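Udp-n-acetylglucosamine pyrophosphorylase (Trypanosoma brucei, PDB 4BQH) probably catalyses the formation of UDP-N-acetylglucosamine and diphosphate from UTP and N-acetylglucosamine 1-phosphate, the last step in making this sugar nucleotide. Local coordinates at residues K107-K111 / G112-F116. Numbering follows the deposited sequence.
Sequences KAIQK and GQIAF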
ATOM      1  N   LYS A 107       5.928  13.436 -16.177  1.00 11.41           N
ATOM      2  CA  LYS A 107       7.198  13.257 -16.888  1.00 12.16           C
ATOM      3  C   LYS A 107       7.920  12.030 -16.306  1.00 11.55           C
ATOM      4  O   LYS A 107       8.505  11.229 -17.054  1.00 11.80           O
ATOM      5  CB  LYS A 107       8.058  14.540 -16.809  1.00 14.92           C
ATOM      6  CG  LYS A 107       9.531  14.405 -17.166  1.00 18.13           C
ATOM      7  CD  LYS A 107      10.399  15.640 -16.798  1.00 22.52           C
ATOM      8  CE  LYS A 107       9.863  16.466 -15.601  1.00 24.94           C
ATOM      9  NZ  LYS A 107      10.850  16.959 -14.567  1.00 24.55           N
ATOM     10  N   ALA A 108       7.887  11.874 -14.988  1.00 10.49           N
ATOM     11  CA  ALA A 108       8.567  10.727 -14.366  1.00 10.35           C
ATOM     12  C   ALA A 108       7.890   9.406 -14.737  1.00  9.92           C
ATOM     13  O   ALA A 108       8.549   8.391 -14.902  1.00  9.84           O
ATOM     14  CB  ALA A 108       8.624  10.904 -12.837  1.00 10.00           C
ATOM     15  N   ILE A 109       6.564   9.397 -14.811  1.00  9.71           N
ATOM     16  CA  ILE A 109       5.849   8.197 -15.272  1.00  9.76           C
ATOM     17  C   ILE A 109       6.277   7.835 -16.712  1.00 10.26           C
ATOM     18  O   ILE A 109       6.587   6.660 -17.006  1.00 10.18           O
ATOM     19  CB  ILE A 109       4.313   8.377 -15.132  1.00  9.66           C
ATOM     20  CG1 ILE A 109       3.953   8.378 -13.640  1.00 10.01           C
ATOM     21  CG2 ILE A 109       3.567   7.244 -15.834  1.00 10.28           C
ATOM     22  CD1 ILE A 109       2.539   8.878 -13.380  1.00 10.01           C
ATOM     23  N   GLN A 110       6.313   8.850 -17.579  1.00 11.08           N
ATOM     24  CA  GLN A 110       6.725   8.644 -18.993  1.00 12.32           C
ATOM     25  C   GLN A 110       8.126   8.057 -19.095  1.00 12.54           C
ATOM     26  O   GLN A 110       8.390   7.145 -19.922  1.00 13.35           O
ATOM     27  CB  GLN A 110       6.661   9.970 -19.777  1.00 12.93           C
ATOM     28  CG  GLN A 110       7.157   9.844 -21.227  1.00 14.40           C
ATOM     29  CD  GLN A 110       6.329   8.885 -22.055  1.00 16.37           C
ATOM     30  OE1 GLN A 110       6.798   7.813 -22.447  1.00 19.15           O
ATOM     31  NE2 GLN A 110       5.100   9.268 -22.338  1.00 16.90           N
ATOM     32  N   LYS A 111       9.017   8.565 -18.245  1.00 12.89           N
ATOM     33  CA  LYS A 111      10.421   8.158 -18.236  1.00 14.43           C
ATOM     34  C   LYS A 111      10.629   6.750 -17.700  1.00 13.65           C
ATOM     35  O   LYS A 111      11.762   6.266 -17.681  1.00 15.29           O
ATOM     36  CB  LYS A 111      11.284   9.161 -17.460  1.00 16.41           C
ATOM     37  CG  LYS A 111      11.539  10.475 -18.200  1.00 20.28           C
ATOM     38  CD  LYS A 111      12.632  11.312 -17.532  1.00 23.53           C
ATOM     39  CE  LYS A 111      12.184  11.945 -16.209  1.00 27.42           C
ATOM     40  NZ  LYS A 111      13.333  12.285 -15.299  1.00 29.94           N
ATOM     41  N   GLY A 112       9.555   6.102 -17.224  1.00 12.85           N
ATOM     42  CA  GLY A 112       9.669   4.729 -16.691  1.00 12.80           C
ATOM     43  C   GLY A 112      10.324   4.659 -15.319  1.00 12.66           C
ATOM     44  O   GLY A 112      10.861   3.608 -14.928  1.00 13.14           O
ATOM     45  N   GLN A 113      10.275   5.770 -14.592  1.00 11.59           N
ATOM     46  CA  GLN A 113      10.944   5.873 -13.292  1.00 11.92           C
ATOM     47  C   GLN A 113      10.095   5.441 -12.104  1.00 10.21           C
ATOM     48  O   GLN A 113      10.605   5.408 -10.970  1.00  9.68           O
ATOM     49  CB  GLN A 113      11.385   7.310 -13.052  1.00 13.61           C
ATOM     50  CG  GLN A 113      12.530   7.733 -13.962  1.00 15.57           C
ATOM     51  CD  GLN A 113      12.863   9.181 -13.721  1.00 17.74           C
ATOM     52  OE1 GLN A 113      11.971  10.009 -13.611  1.00 19.61           O
ATOM     53  NE2 GLN A 113      14.142   9.488 -13.598  1.00 21.35           N
ATOM     54  N   ILE A 114       8.839   5.074 -12.342  1.00  9.35           N
ATOM     55  CA  ILE A 114       7.911   4.809 -11.212  1.00  9.18           C
ATOM     56  C   ILE A 114       7.520   3.334 -11.100  1.00  9.01           C
ATOM     57  O   ILE A 114       7.151   2.705 -12.095  1.00  9.73           O
ATOM     58  CB  ILE A 114       6.616   5.673 -11.336  1.00  9.22           C
ATOM     59  CG1 ILE A 114       6.972   7.162 -11.493  1.00  9.38           C
ATOM     60  CG2 ILE A 114       5.617   5.387 -10.191  1.00  9.38           C
ATOM     61  CD1 ILE A 114       7.897   7.691 -10.402  1.00  9.85           C
ATOM     62  N   ALA A 115       7.593   2.797  -9.889  1.00  8.61           N
ATOM     63  CA  ALA A 115       7.024   1.485  -9.593  1.00  8.63           C
ATOM     64  C   ALA A 115       5.914   1.674  -8.572  1.00  8.66           C
ATOM     65  O   ALA A 115       5.982   2.590  -7.731  1.00  9.53           O
ATOM     66  CB  ALA A 115       8.079   0.538  -9.045  1.00  8.48           C
ATOM     67  N   PHE A 116       4.898   0.816  -8.637  1.00  8.37           N
ATOM     68  CA  PHE A 116       3.841   0.792  -7.619  1.00  8.11           C
ATOM     69  C   PHE A 116       3.882  -0.583  -6.968  1.00  8.37           C
ATOM     70  O   PHE A 116       3.760  -1.588  -7.653  1.00  8.63           O
ATOM     71  CB  PHE A 116       2.432   1.052  -8.195  1.00  8.47           C
ATOM     72  CG  PHE A 116       1.402   1.230  -7.121  1.00  8.79           C
ATOM     73  CD1 PHE A 116       0.879   0.127  -6.450  1.00  9.09           C
ATOM     74  CD2 PHE A 116       1.015   2.504  -6.728  1.00  8.80           C
ATOM     75  CE1 PHE A 116      -0.030   0.299  -5.410  1.00  9.70           C
ATOM     76  CE2 PHE A 116       0.106   2.679  -5.685  1.00  9.21           C
ATOM     77  CZ  PHE A 116      -0.395   1.580  -5.019  1.00  9.37           C
TER
HETATM   78  O   HOH W   1       7.089   4.928 -14.721  1.00 10.57           O
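The backbone amide of Gln-113 turns back to the carbonyl of Ala-108, with Gln-113 N 3.2 Å from Ala-108 O and the donor close to the line of the C=O bond, at a C=O...N angle of 167°. One residue earlier, Gly-112 N donates to Ile-109 O over 3.0 Å, but from a different direction: it stands 62° out of the carbonyl plane, above the peptide. A water 2.9 Å from Ile-109 O is placed to donate to it, though it has more acceptors in reach than protons, and that water in turn accepts from Ile-114 N at 3.0 Å. The first amide of the strand can thus be linked to the last turn of the helix through this water. The two backbone bonds from Gln-113 and Gly-112, together with the positive phi of Gly-112, form a Schellman motif that closes helix 95-110 and leads directly into strand 114-119, a helix-to-strand turn within the GT-A-like domain of this nucleotidyltransferase. Strand 114-119 runs between the parallel strands 175-180 and 275-280, and Gln-113 and Ile-114 already make backbone hydrogen bonds to these neighbours, with Tyr-275 and Gln-175 respectively. On the outer side of the turn, where Lys-111 is exposed and Gln-113 partly so, their side chains run alongside each other, pointing the same way. A bend at chi3 (-72°) in the lysine chain brings its ammonium to the side-chain carbonyl of Gln-113, where Lys-111 NZ makes a weak hydrogen bond of 3.1 Å to Gln-113 OE1. On the buried side, Ile-114 points its side chain toward the helix; its CG1 meets Ile-109 CG1 at 3.9 Å, the two side chains crossing at a slant, while Ile-114 CD1 reaches the methyl of Ala-108. Ile-294 of helix 291-300 packs against all three of these apolar residues.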